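Local coordinates for protein CD160 antigen (Homo sapiens, PDB 6NGG) that serves on natural killer and T cells as a receptor for MHC class I molecules and TNFRSF14, delivering stimulatory or inhibitory signals that regulate cell activation, at residues F103-T108 with Y113-L118; S6-S9 with R14-L17; G41-E46 with Q86-S91. The protein carries 1 engineered substitution. All blocks are in the same frame, centred on the assembly; numbering follows the deposited sequence.

Interaction 1 (F103-T108 with Y113-L118)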
# COMPACT_ATOMS: atom_id res chain seq x y z
N PHE A 103 -7.39 2.59 -7.05
CA PHE A 103 -8.63 1.91 -6.75
C PHE A 103 -9.48 2.73 -5.84
O PHE A 103 -8.98 3.72 -5.27
CB PHE A 103 -8.32 0.51 -6.15
CG PHE A 103 -7.51 0.54 -4.89
CD1 PHE A 103 -6.11 0.65 -4.94
CD2 PHE A 103 -8.14 0.48 -3.64
CE1 PHE A 103 -5.37 0.64 -3.76
CE2 PHE A 103 -7.39 0.47 -2.46
CZ PHE A 103 -6.00 0.54 -2.54
N SER A 104 -10.74 2.34 -5.62
CA SER A 104 -11.61 3.24 -4.82
C SER A 104 -12.38 2.47 -3.83
O SER A 104 -12.76 1.28 -4.09
CB SER A 104 -12.65 3.98 -5.70
OG SER A 104 -12.05 4.49 -6.85
N ILE A 105 -12.61 3.16 -2.71
CA ILE A 105 -13.54 2.78 -1.70
C ILE A 105 -14.73 3.75 -1.81
O ILE A 105 -14.55 4.99 -1.84
CB ILE A 105 -12.96 2.91 -0.28
CG1 ILE A 105 -12.10 1.74 0.10
CG2 ILE A 105 -14.04 2.84 0.79
CD1 ILE A 105 -11.03 1.42 -0.85
N LEU A 106 -15.94 3.18 -1.80
CA LEU A 106 -17.11 4.05 -1.77
C LEU A 106 -17.99 3.70 -0.58
O LEU A 106 -18.46 2.54 -0.44
CB LEU A 106 -17.88 3.99 -3.08
CG LEU A 106 -19.20 4.80 -3.04
CD1 LEU A 106 -18.93 6.31 -3.07
CD2 LEU A 106 -20.15 4.33 -4.14
N PHE A 107 -18.16 4.69 0.30
CA PHE A 107 -19.15 4.63 1.35
C PHE A 107 -20.54 4.92 0.75
O PHE A 107 -20.78 5.90 0.04
CB PHE A 107 -18.78 5.57 2.48
CG PHE A 107 -19.59 5.37 3.73
CD1 PHE A 107 -20.85 5.98 3.84
CD2 PHE A 107 -19.12 4.61 4.80
CE1 PHE A 107 -21.62 5.83 5.02
CE2 PHE A 107 -19.89 4.46 5.99
CZ PHE A 107 -21.14 5.07 6.09
N THR A 108 -21.47 4.02 1.05
CA THR A 108 -22.77 4.05 0.41
C THR A 108 -23.94 4.38 1.33
O THR A 108 -23.80 4.43 2.56
CB THR A 108 -22.97 2.72 -0.32
OG1 THR A 108 -23.96 2.88 -1.32
CG2 THR A 108 -23.37 1.62 0.64
N TYR A 113 -20.05 -0.37 2.29
CA TYR A 113 -19.07 0.11 1.31
C TYR A 113 -18.73 -0.90 0.18
O TYR A 113 -18.96 -2.07 0.30
CB TYR A 113 -17.80 0.54 2.04
CG TYR A 113 -17.04 -0.61 2.61
CD1 TYR A 113 -16.11 -1.27 1.83
CD2 TYR A 113 -17.30 -1.09 3.88
CE1 TYR A 113 -15.41 -2.36 2.31
CE2 TYR A 113 -16.59 -2.18 4.40
CZ TYR A 113 -15.65 -2.81 3.59
OH TYR A 113 -14.92 -3.89 4.02
N THR A 114 -18.27 -0.39 -0.95
CA THR A 114 -17.80 -1.21 -2.05
C THR A 114 -16.33 -0.86 -2.26
O THR A 114 -15.91 0.25 -1.91
CB THR A 114 -18.60 -0.98 -3.36
OG1 THR A 114 -18.29 0.30 -3.92
CG2 THR A 114 -20.09 -1.05 -3.10
N VAL A 115 -15.56 -1.82 -2.77
CA VAL A 115 -14.20 -1.58 -3.22
C VAL A 115 -14.18 -1.92 -4.68
O VAL A 115 -14.66 -3.02 -5.09
CB VAL A 115 -13.16 -2.49 -2.58
CG1 VAL A 115 -11.75 -2.04 -3.02
CG2 VAL A 115 -13.29 -2.42 -1.08
N THR A 116 -13.60 -1.03 -5.46
CA THR A 116 -13.52 -1.21 -6.89
C THR A 116 -12.21 -0.78 -7.44
O THR A 116 -11.42 -0.07 -6.79
CB THR A 116 -14.59 -0.41 -7.63
OG1 THR A 116 -14.44 0.99 -7.33
CG2 THR A 116 -15.96 -0.92 -7.26
N GLY A 117 -11.96 -1.26 -8.64
CA GLY A 117 -10.76 -0.96 -9.36
C GLY A 117 -9.60 -1.88 -9.01
O GLY A 117 -8.53 -1.72 -9.54
N LEU A 118 -9.81 -2.88 -8.20
CA LEU A 118 -8.77 -3.90 -7.97
C LEU A 118 -8.97 -5.02 -8.99
O LEU A 118 -10.17 -5.17 -9.38
CB LEU A 118 -8.91 -4.49 -6.57
CG LEU A 118 -8.77 -3.60 -5.34
CD1 LEU A 118 -9.30 -4.36 -4.14
CD2 LEU A 118 -7.32 -3.19 -5.13
O HOH W 1 -15.74 1.49 -5.19
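F103 holds its ring between its own backbone N and carbonyl carbon (chi1 60°), and L118 turns CG beside its N (chi1 -61°); together these rotations bring CD2 of L118 over one face of the phenyl ring. The two residues lie at one end of an antiparallel beta hairpin of the immunoglobulin domain, in which strand 113-116 forms the edge of the five-stranded sheet beside 97-107. CD2 of L118 sits 4.0 Å from the F103 ring centroid and 22° off the ring normal, a CH-pi contact. CB of F103 also rests on the carbonyl O of T116, while G117, at positive phi, turns the chain as the strand ends. Two hydrogen-bonded pairs, S104 with T116 and L106 with T114, zip the backbones together; the bond from S104 N to T116 O measures 2.8 Å and is nearly straight. On the face carrying I105 and V115 the two side chains run alongside each other, CD1 of I105 lying 4.1 Å from CG1 of V115. I105 also packs on L15 and L17, so this face looks into the core between the sheets. On the face bearing S104, T114 and T116, beside L106, one water bridges S104 O, T114 OG1 at 3.1 Å and T116 OG1 at 2.6 Å.

Interaction 2 (S6-S9 with R14-L17)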
# COMPACT_ATOMS: atom_id res chain seq x y z
N SER A 6 -1.81 -4.43 -5.82
CA SER A 6 -2.77 -3.92 -4.83
C SER A 6 -3.86 -4.92 -4.56
O SER A 6 -4.30 -5.63 -5.45
CB SER A 6 -3.41 -2.68 -5.34
OG SER A 6 -2.40 -1.74 -5.47
N SER A 7 -4.22 -5.05 -3.30
CA SER A 7 -5.29 -5.94 -2.92
C SER A 7 -6.01 -5.50 -1.64
O SER A 7 -5.65 -4.48 -1.00
CB SER A 7 -4.73 -7.36 -2.78
OG SER A 7 -3.75 -7.42 -1.77
N ALA A 8 -7.04 -6.25 -1.26
CA ALA A 8 -7.85 -5.89 -0.10
C ALA A 8 -8.46 -7.14 0.49
O ALA A 8 -8.67 -8.08 -0.25
CB ALA A 8 -8.91 -4.92 -0.54
N SER A 9 -8.59 -7.22 1.83
CA SER A 9 -9.25 -8.28 2.53
C SER A 9 -10.14 -7.61 3.61
O SER A 9 -9.92 -6.44 3.95
CB SER A 9 -8.22 -9.27 3.16
OG SER A 9 -7.55 -8.65 4.26
N ARG A 14 -13.96 -4.54 9.60
CA ARG A 14 -12.59 -4.13 9.31
C ARG A 14 -12.25 -4.39 7.81
O ARG A 14 -12.57 -5.46 7.27
CB ARG A 14 -11.70 -4.94 10.29
CG ARG A 14 -10.27 -5.08 9.89
CD ARG A 14 -9.53 -5.84 10.97
NE ARG A 14 -8.20 -6.11 10.45
CZ ARG A 14 -7.10 -6.35 11.15
NH1 ARG A 14 -7.12 -6.39 12.52
NH2 ARG A 14 -5.98 -6.56 10.47
N LEU A 15 -11.55 -3.43 7.20
CA LEU A 15 -11.07 -3.51 5.81
C LEU A 15 -9.57 -3.31 5.80
O LEU A 15 -9.04 -2.33 6.40
CB LEU A 15 -11.67 -2.38 5.02
CG LEU A 15 -11.27 -2.31 3.52
CD1 LEU A 15 -11.56 -3.55 2.76
CD2 LEU A 15 -11.98 -1.11 2.92
N ASN A 16 -8.87 -4.23 5.18
CA ASN A 16 -7.42 -4.09 5.07
C ASN A 16 -7.00 -3.75 3.63
O ASN A 16 -7.38 -4.49 2.70
CB ASN A 16 -6.78 -5.42 5.48
CG ASN A 16 -7.27 -5.91 6.82
OD1 ASN A 16 -7.12 -5.24 7.82
ND2 ASN A 16 -7.90 -7.11 6.82
N LEU A 17 -6.22 -2.71 3.43
CA LEU A 17 -5.77 -2.31 2.09
C LEU A 17 -4.31 -2.72 2.02
O LEU A 17 -3.51 -2.36 2.91
CB LEU A 17 -5.93 -0.82 1.87
CG LEU A 17 -7.37 -0.27 1.94
CD1 LEU A 17 -7.43 1.24 1.65
CD2 LEU A 17 -8.35 -1.05 1.09
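S9 and N16 meet through backbone and side chain alike, as a hydrogen-bonded pair of the antiparallel hairpin formed by strands 3-11 and 14-22 in the smaller sheet of the immunoglobulin domain. OG of S9 is tucked between its backbone N and carbonyl carbon (chi1 71°), and CG of N16 lies beside its own N (chi1 -52°), which carries the amide alongside the serine. ND2 of N16 then donates to S9 OG over 3.0 Å, with the hydroxyl oxygen only 11° out of the amide plane. In the backbone N16 N reaches S9 O at 2.7 Å, almost straight, and S9 N returns a longer bond to N16 O. The other end of the amide is held as well: OD1 of N16 accepts from T73 OG1 and from R14, so both ends of the group are fixed. On the face bearing A8 and L17, CB of A8 lies 4.2 Å from CD2 of L17, and CD1 of L15 comes to 3.5 Å from S9 O. R14, extended along its whole length, grips N16 side-on: NE meets OD1 at 3.0 Å on a lone pair, whereas NH2 approaches the same oxygen from above the carbonyl plane.

Interaction 3 (G41-E46 with Q86-S91)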
# COMPACT_ATOMS: atom_id res chain seq x y z
N GLY A 41 -0.94 14.23 -7.69
CA GLY A 41 0.47 14.39 -8.11
C GLY A 41 1.49 14.66 -7.04
O GLY A 41 2.67 14.84 -7.36
N ASP A 42 1.10 14.65 -5.76
CA ASP A 42 2.10 14.80 -4.65
C ASP A 42 2.11 13.62 -3.65
O ASP A 42 2.32 13.83 -2.44
CB ASP A 42 1.87 16.14 -3.93
CG ASP A 42 0.48 16.21 -3.25
OD1 ASP A 42 -0.32 15.26 -3.37
OD2 ASP A 42 0.17 17.17 -2.54
N CYS A 43 1.88 12.40 -4.15
CA CYS A 43 1.88 11.22 -3.29
C CYS A 43 3.32 11.01 -2.88
O CYS A 43 4.18 10.84 -3.74
CB CYS A 43 1.34 9.98 -3.99
SG CYS A 43 1.39 8.48 -2.92
N SER A 44 3.56 11.00 -1.59
CA SER A 44 4.88 10.75 -1.02
C SER A 44 4.71 10.13 0.33
O SER A 44 3.60 10.14 0.91
CB SER A 44 5.65 12.06 -0.88
OG SER A 44 4.97 12.91 -0.02
N PRO A 45 5.82 9.73 0.94
CA PRO A 45 5.67 9.29 2.32
C PRO A 45 5.08 10.39 3.24
O PRO A 45 4.21 10.09 4.05
CB PRO A 45 7.11 8.86 2.69
CG PRO A 45 7.58 8.33 1.43
CD PRO A 45 7.12 9.32 0.40
N GLU A 46 5.41 11.64 3.01
CA GLU A 46 4.89 12.73 3.86
C GLU A 46 3.38 12.97 3.68
O GLU A 46 2.72 13.48 4.58
CB GLU A 46 5.60 14.06 3.52
CG GLU A 46 7.07 14.15 3.89
CD GLU A 46 7.99 13.15 3.16
OE1 GLU A 46 8.83 12.53 3.87
OE2 GLU A 46 7.88 12.97 1.90
N GLN A 86 -3.91 4.84 -3.92
CA GLN A 86 -2.80 4.34 -4.70
C GLN A 86 -1.68 3.93 -3.79
O GLN A 86 -1.31 4.68 -2.87
CB GLN A 86 -2.32 5.40 -5.68
CG GLN A 86 -1.33 4.84 -6.70
CD GLN A 86 -0.80 5.84 -7.70
OE1 GLN A 86 -0.62 5.46 -8.88
NE2 GLN A 86 -0.53 7.08 -7.30
N CYS A 87 -1.18 2.74 -4.07
CA CYS A 87 0.07 2.19 -3.48
C CYS A 87 1.26 2.73 -4.29
O CYS A 87 1.27 2.63 -5.53
CB CYS A 87 0.09 0.66 -3.62
SG CYS A 87 -1.18 -0.24 -2.67
N CYS A 88 2.31 3.18 -3.58
CA CYS A 88 3.53 3.61 -4.21
C CYS A 88 4.77 3.11 -3.47
O CYS A 88 4.72 2.70 -2.31
CB CYS A 88 3.50 5.16 -4.27
SG CYS A 88 2.20 5.73 -5.43
N ALA A 89 5.90 3.14 -4.15
CA ALA A 89 7.17 2.88 -3.45
C ALA A 89 8.30 3.66 -4.07
O ALA A 89 8.27 3.95 -5.29
CB ALA A 89 7.46 1.39 -3.36
N ARG A 90 9.31 3.95 -3.27
CA ARG A 90 10.39 4.78 -3.65
C ARG A 90 11.71 4.28 -3.13
O ARG A 90 11.84 4.03 -1.93
CB ARG A 90 10.16 6.23 -3.17
CG ARG A 90 11.26 7.12 -3.74
CD ARG A 90 11.21 8.55 -3.29
NE ARG A 90 11.39 8.57 -1.84
CZ ARG A 90 10.84 9.46 -1.02
NH1 ARG A 90 10.08 10.46 -1.52
NH2 ARG A 90 11.06 9.35 0.29
N SER A 91 12.70 4.12 -3.99
CA SER A 91 14.04 3.79 -3.49
C SER A 91 14.85 5.06 -3.20
O SER A 91 15.00 5.92 -4.08
CB SER A 91 14.76 2.93 -4.50
OG SER A 91 15.15 3.79 -5.55
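SG of C43, in the loop between strands 31-37 and 50-52, lies 3.8 Å from SG of C88 on strand 83-91. The two are not bonded to each other, since C43 is joined to C36 in a disulfide; they meet as apolar neighbours. C43 places its sulfur opposite the backbone N (chi1 178°), while C88 turns its own beside the N (chi1 -68°), so that the two sulfurs meet between loop and strand. CB of C88 adds a looser approach to the C43 sulfur at 4.2 Å. F34 touches both cysteines, so the sulfur pair rests against strand 31-37.

The second contact is that of a proline with a guanidinium group. P45 and R90 cross at about a right angle, with CD of the proline 3.7 Å from NH1 of R90 and its CG 3.8 Å from NH2. R90 leaves the strand extended and then bends at chi3 (62°), which brings its guanidinium obliquely against CD and CG of the proline. P45 also packs on V32 and F34.

Charge contributes more distantly. OE2 of E46 stands 4.8 Å from NH1 of R90, too far for a salt bridge but probably attractive, and the same oxygen takes a weak hydrogen bond from OG of S44.

Covalent bonds frame the whole. Next to C88, C87 points its side chain away from the loop and is tied to C19 of the other sheet. The C19–C87 link is the canonical disulfide pinning the two sheets of an immunoglobulin domain, and the C36–C43 bridge is a second one that fastens the loop to the outer surface of the larger sheet.

Overall arrangement
From the N terminus, interaction 2 comes first, closing the short hairpin turn between strands 3-11 and 14-22. Interaction 3 follows with a far longer loop, strand 83-91 returning to loop 41-46 after 39 intervening residues. Interaction 1 closes the last hairpin, 97-107 with 113-116. The three stand in series, and none crosses or encloses another. Interactions 1 and 2 face each other from opposite sheets and touch, through Y113 with L15, L118 with A8 and F103 with L17. Interaction 3 shares the larger sheet with interaction 1, its centre about 20 Å from that of interaction 1, and meets interaction 2 where S6 OG packs on C87 SG.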